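Local coordinates for NanS-p (Escherichia phage vB_EcoP_24B, PDB 6YP6), which is a carbohydrate esterase carried by a Shiga toxin-encoding phage and probably removes O-acetyl groups from sialic acids, at residues 134-137 against 138-141; 168-172 against 173-177. All blocks are in the same frame, centred on the assembly; numbering follows the deposited sequence. Where two conformers were deposited one is given.

Contact 1: residues 134-137 against 138-141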
ATOM      1  N   LYS A 134      16.452  -2.661  -9.208  1.00  9.98           N
ATOM      2  CA  LYS A 134      16.296  -2.106 -10.550  1.00 10.92           C
ATOM      3  C   LYS A 134      15.408  -2.974 -11.436  1.00  9.91           C
ATOM      4  O   LYS A 134      14.627  -2.447 -12.230  1.00 10.62           O
ATOM      5  CB  LYS A 134      17.657  -1.932 -11.212  1.00 13.48           C
ATOM      6  CG  LYS A 134      18.508  -0.828 -10.628  1.00 16.43           C
ATOM      7  CD  LYS A 134      19.769  -0.637 -11.472  1.00 19.28           C
ATOM      8  CE  LYS A 134      20.962  -0.180 -10.658  1.00 21.19           C
ATOM      9  NZ  LYS A 134      21.575  -1.301  -9.889  1.00 23.00           N
ATOM     10  N   VAL A 135      15.543  -4.300 -11.347  1.00  9.84           N
ATOM     11  CA  VAL A 135      14.732  -5.217 -12.140  1.00 10.06           C
ATOM     12  C   VAL A 135      13.949  -6.118 -11.196  1.00  9.29           C
ATOM     13  O   VAL A 135      14.453  -6.542 -10.148  1.00  9.44           O
ATOM     14  CB  VAL A 135      15.539  -6.035 -13.165  1.00 11.78           C
ATOM     15  CG1 VAL A 135      16.187  -5.106 -14.173  1.00 12.26           C
ATOM     16  CG2 VAL A 135      16.572  -6.900 -12.498  1.00 13.18           C
ATOM     17  N   ALA A 136      12.703  -6.403 -11.578  1.00  9.45           N
ATOM     18  CA  ALA A 136      11.765  -6.975 -10.623  1.00  9.93           C
ATOM     19  C   ALA A 136      12.124  -8.394 -10.223  1.00 10.33           C
ATOM     20  O   ALA A 136      11.712  -8.840  -9.147  1.00 10.56           O
ATOM     21  CB  ALA A 136      10.340  -6.947 -11.180  1.00 10.74           C
ATOM     22  N   THR A 137      12.889  -9.098 -11.056  1.00 11.13           N
ATOM     23  CA  THR A 137      13.372 -10.422 -10.690  1.00 12.59           C
ATOM     24  C   THR A 137      14.220 -10.392  -9.422  1.00 12.47           C
ATOM     25  O   THR A 137      14.404 -11.435  -8.785  1.00 14.39           O
ATOM     26  CB  THR A 137      14.163 -11.027 -11.858  1.00 15.28           C
ATOM     27  OG1 THR A 137      15.221 -10.145 -12.245  1.00 16.88           O
ATOM     28  CG2 THR A 137      13.253 -11.248 -13.054  1.00 16.66           C
ATOM     29  N   ASN A 138      14.712  -9.221  -9.021  1.00 11.13           N
ATOM     30  CA  ASN A 138      15.477  -9.074  -7.787  1.00 11.01           C
ATOM     31  C   ASN A 138      14.730  -8.350  -6.672  1.00 10.34           C
ATOM     32  O   ASN A 138      15.306  -8.141  -5.597  1.00 10.95           O
ATOM     33  CB  ASN A 138      16.788  -8.342  -8.076  1.00 12.22           C
ATOM     34  CG  ASN A 138      17.709  -9.145  -8.956  1.00 14.01           C
ATOM     35  OD1 ASN A 138      17.768 -10.371  -8.864  1.00 15.03           O
ATOM     36  ND2 ASN A 138      18.423  -8.463  -9.826  1.00 14.61           N
ATOM     37  N   ASN A 139      13.476  -7.963  -6.887  1.00  9.37           N
ATOM     38  CA  ASN A 139      12.700  -7.372  -5.805  1.00  9.34           C
ATOM     39  C   ASN A 139      12.509  -8.399  -4.691  1.00  9.74           C
ATOM     40  O   ASN A 139      12.421  -9.606  -4.936  1.00 11.52           O
ATOM     41  CB  ASN A 139      11.331  -6.936  -6.321  1.00  8.65           C
ATOM     42  CG  ASN A 139      11.377  -5.634  -7.091  1.00  8.22           C
ATOM     43  OD1 ASN A 139      12.339  -4.875  -7.011  1.00  9.12           O
ATOM     44  ND2 ASN A 139      10.324  -5.379  -7.857  1.00  8.83           N
ATOM     45  N   LEU A 140      12.453  -7.912  -3.454  0.50 10.05           N
ATOM     46  CA  LEU A 140      12.296  -8.804  -2.315  0.50 10.85           C
ATOM     47  C   LEU A 140      10.849  -9.264  -2.214  0.50 10.03           C
ATOM     48  O   LEU A 140       9.919  -8.456  -2.328  0.50 10.30           O
ATOM     49  CB  LEU A 140      12.691  -8.111  -1.015  0.50 12.69           C
ATOM     50  CG  LEU A 140      14.160  -7.747  -0.821  0.50 14.07           C
ATOM     51  CD1 LEU A 140      14.359  -7.222   0.591  0.50 14.78           C
ATOM     52  CD2 LEU A 140      15.065  -8.927  -1.095  0.50 14.55           C
ATOM     53  N   LYS A 141      10.663 -10.558  -1.979  1.00  9.44           N
ATOM     54  CA  LYS A 141       9.353 -11.083  -1.614  1.00  9.18           C
ATOM     55  C   LYS A 141       9.222 -10.942  -0.096  1.00  8.63           C
ATOM     56  O   LYS A 141       9.997 -11.534   0.664  1.00 10.47           O
ATOM     57  CB  LYS A 141       9.165 -12.527  -2.056  1.00 10.96           C
ATOM     58  CG  LYS A 141       7.791 -13.070  -1.660  1.00 13.03           C
ATOM     59  CD  LYS A 141       7.603 -14.543  -1.966  1.00 16.07           C
ATOM     60  CE  LYS A 141       7.279 -14.799  -3.413  1.00 18.03           C
ATOM     61  NZ  LYS A 141       7.143 -16.268  -3.658  1.00 18.90           N
TER
HETATM   62  O   HOH W   1      11.370 -11.266  -7.154  1.00 34.54           O
HETATM   63  O   HOH W   2      17.395 -11.425 -11.409  1.00 36.24           O
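V135 and A136 turn the chain into N138 and N139 through two successive i to i+3 backbone bonds, N138 N to V135 O (2.9 Å, 161° at the hydrogen) and N139 N to A136 O (3.0 Å), which close a short 3-10 turn. On its outer side V135 and N138 run side by side and point the same way, methyl CG2 of V135 lying 3.6 Å from amide ND2 of N138. A chi1 of -66°, with CG anti to the carbonyl carbon, lays the N138 amide beside V135 in this way. Its OD1 accepts a hydrogen bond from a water at 2.8 Å that also hydrogen-bonds OG1 of T137, so one water ties neighbouring side chains together. N139 turns the other way: its CB sits 3.4 Å from A136 O, and its ND2 lies over A136, 3.5 Å from CA. The polar end of N139 is buried and held twice, ND2 by the hydroxyl of Y118 and OD1 by the backbone N of A133, which braces the turn from within. The turn connects strand 125-130 to strand 140-147, an outermost strand of the seven-stranded sheet; L140 resumes backbone pairing with Y130.

Contact 2: residues 168-172 against 173-177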
ATOM      1  N   THR A 168       8.370  -4.529   9.989  1.00  8.19           N
ATOM      2  CA  THR A 168       7.809  -5.869  10.039  1.00  8.68           C
ATOM      3  C   THR A 168       6.509  -5.895   9.259  1.00  8.28           C
ATOM      4  O   THR A 168       5.572  -5.155   9.603  1.00  8.75           O
ATOM      5  CB  THR A 168       7.578  -6.336  11.478  1.00  9.74           C
ATOM      6  OG1 THR A 168       8.816  -6.293  12.189  1.00 10.91           O
ATOM      7  CG2 THR A 168       7.054  -7.780  11.508  1.00 10.62           C
ATOM      8  N   PRO A 169       6.402  -6.715   8.217  1.00  8.02           N
ATOM      9  CA  PRO A 169       5.116  -6.868   7.535  1.00  8.45           C
ATOM     10  C   PRO A 169       4.199  -7.726   8.386  1.00  8.42           C
ATOM     11  O   PRO A 169       4.650  -8.657   9.054  1.00  9.67           O
ATOM     12  CB  PRO A 169       5.500  -7.570   6.233  1.00  9.24           C
ATOM     13  CG  PRO A 169       6.714  -8.421   6.614  1.00  9.54           C
ATOM     14  CD  PRO A 169       7.406  -7.685   7.730  1.00  8.72           C
ATOM     15  N   VAL A 170       2.914  -7.394   8.380  1.00  8.33           N
ATOM     16  CA  VAL A 170       1.896  -8.113   9.135  1.00  8.31           C
ATOM     17  C   VAL A 170       0.848  -8.553   8.124  1.00  8.27           C
ATOM     18  O   VAL A 170       0.186  -7.712   7.500  1.00  8.43           O
ATOM     19  CB  VAL A 170       1.279  -7.264  10.253  1.00  8.65           C
ATOM     20  CG1 VAL A 170       0.456  -8.152  11.162  1.00  9.35           C
ATOM     21  CG2 VAL A 170       2.358  -6.531  11.043  1.00  9.34           C
ATOM     22  N   ILE A 171       0.718  -9.857   7.930  1.00  8.46           N
ATOM     23  CA  ILE A 171      -0.076 -10.445   6.863  1.00  9.10           C
ATOM     24  C   ILE A 171      -1.218 -11.207   7.519  1.00  8.94           C
ATOM     25  O   ILE A 171      -0.992 -12.187   8.239  1.00  9.59           O
ATOM     26  CB  ILE A 171       0.787 -11.339   5.960  1.00 10.08           C
ATOM     27  CG1 ILE A 171       1.824 -10.466   5.232  1.00 12.07           C
ATOM     28  CG2 ILE A 171      -0.064 -12.114   4.978  1.00 10.68           C
ATOM     29  CD1 ILE A 171       2.913 -11.239   4.510  1.00 13.01           C
ATOM     30  N   ASP A 172      -2.447 -10.738   7.307  1.00  8.97           N
ATOM     31  CA  ASP A 172      -3.620 -11.363   7.925  1.00  9.68           C
ATOM     32  C   ASP A 172      -3.419 -11.548   9.430  1.00  9.92           C
ATOM     33  O   ASP A 172      -3.766 -12.580  10.010  1.00 10.92           O
ATOM     34  CB  ASP A 172      -3.988 -12.664   7.214  1.00 10.39           C
ATOM     35  CG  ASP A 172      -4.591 -12.422   5.842  1.00 11.06           C
ATOM     36  OD1 ASP A 172      -5.135 -11.330   5.619  1.00 12.49           O
ATOM     37  OD2 ASP A 172      -4.546 -13.329   4.995  1.00 12.37           O
ATOM     38  N   GLY A 173      -2.861 -10.520  10.071  1.00  9.79           N
ATOM     39  CA  GLY A 173      -2.734 -10.491  11.516  1.00 10.23           C
ATOM     40  C   GLY A 173      -1.529 -11.200  12.082  1.00 11.28           C
ATOM     41  O   GLY A 173      -1.400 -11.275  13.310  1.00 12.18           O
ATOM     42  N   GLN A 174      -0.641 -11.718  11.243  1.00 11.10           N
ATOM     43  CA  GLN A 174       0.542 -12.418  11.713  1.00 11.67           C
ATOM     44  C   GLN A 174       1.787 -11.809  11.103  1.00 10.27           C
ATOM     45  O   GLN A 174       1.866 -11.625   9.889  1.00 10.11           O
ATOM     46  CB  GLN A 174       0.446 -13.894  11.347  1.00 14.48           C
ATOM     47  CG  GLN A 174       1.476 -14.756  11.979  1.00 17.36           C
ATOM     48  CD  GLN A 174       1.094 -16.216  11.868  1.00 20.02           C
ATOM     49  OE1 GLN A 174       0.049 -16.635  12.367  1.00 21.38           O
ATOM     50  NE2 GLN A 174       1.921 -16.990  11.186  1.00 21.11           N
ATOM     51  N   ASP A 175       2.765 -11.521  11.950  1.00  9.52           N
ATOM     52  CA  ASP A 175       4.018 -10.986  11.452  1.00 10.12           C
ATOM     53  C   ASP A 175       4.658 -11.942  10.451  1.00 10.75           C
ATOM     54  O   ASP A 175       4.704 -13.165  10.658  1.00 12.29           O
ATOM     55  CB  ASP A 175       5.036 -10.778  12.573  1.00 10.27           C
ATOM     56  CG  ASP A 175       4.733  -9.600  13.473  1.00 10.09           C
ATOM     57  OD1 ASP A 175       3.750  -8.852  13.222  1.00 10.46           O
ATOM     58  OD2 ASP A 175       5.517  -9.426  14.448  1.00 10.78           O
ATOM     59  N   GLY A 176       5.201 -11.367   9.382  1.00 10.35           N
ATOM     60  CA  GLY A 176       6.171 -12.016   8.542  1.00  9.95           C
ATOM     61  C   GLY A 176       7.584 -11.640   8.934  1.00  9.59           C
ATOM     62  O   GLY A 176       7.840 -11.111  10.029  1.00 10.56           O
ATOM     63  N   THR A 177       8.516 -11.886   8.035  1.00  9.21           N
ATOM     64  CA  THR A 177       9.928 -11.684   8.351  1.00  9.36           C
ATOM     65  C   THR A 177      10.267 -10.200   8.319  1.00  8.30           C
ATOM     66  O   THR A 177       9.958  -9.519   7.334  1.00  8.02           O
ATOM     67  CB  THR A 177      10.784 -12.442   7.339  1.00 11.15           C
ATOM     68  OG1 THR A 177      10.382 -13.815   7.331  1.00 13.01           O
ATOM     69  CG2 THR A 177      12.260 -12.346   7.664  1.00 12.17           C
TER
HETATM   70  O   HOH W   3      -2.333  -7.849   8.864  1.00  9.53           O
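V170 and I171 pair with D175 and Q174 across a tight antiparallel hairpin, closed by a type I' turn from I171 to Q174. The hydrogen-bonded pair is I171 with Q174: I171 N reaches Q174 O at 2.9 Å and 172°, and Q174 N returns to I171 O at 3.1 Å. Beyond the non-hydrogen-bonded pair V170 and D175, G176 N binds P169 O at 2.8 Å, and the CA-H of D175 leans on the same oxygen. D172 and G173 occupy the turn, both with positive phi.

The denser side-chain packing lies on the face of T168, V170 and D175. In T168 a chi1 of -58° sets OG1 beside the backbone N and CG2 anti to it, and this methyl meets CG of the D175 carboxylate at 3.5 Å, while CG2 of V170 comes equally near its OD1; both side chains pass obliquely across the aspartate. On the other face I171 and Q174 meet mainly through backbone and CB atoms, and the extended Q174 chain leads away from the hairpin. At the open end of the hairpin, CD of P169 rests 3.2 Å from T177 O, while the T177 side chain points away. The turn is the wet side, where a water accepts from G173 N and bonds weakly to V170 O.

Methyl groups flank the D175 carboxylate, but R158 on strand 152-159 pairs with OD1 in a salt bridge. D172 likewise looks back across the sheet, OD1 to T154 N and OD2 to H153. The two acids thus fasten both the strand and the turn to the adjacent strand, and the charge of R158 would be expected to stabilise ionised D175.

In the fold
Both contacts are local chain reversals near the surface, with centres about 20 Å apart and nearest atoms about 7 Å apart, and they do not touch. They belong to different sheets: contact 1 leads into strand 140-147 at the margin of the seven-stranded sheet, whereas contact 2 is the hairpin of strands 166-171 and 174-180 in the eight-stranded one. Strand 140-147 nevertheless links them, since F145 on it packs against I171 and D172. Both are closed by backbone bonds, but their side-chain chemistry differs. Contact 1 adds neutral amides, one anchored inwards and one facing water, while contact 2 adds carboxylates fixed by strand 152-159.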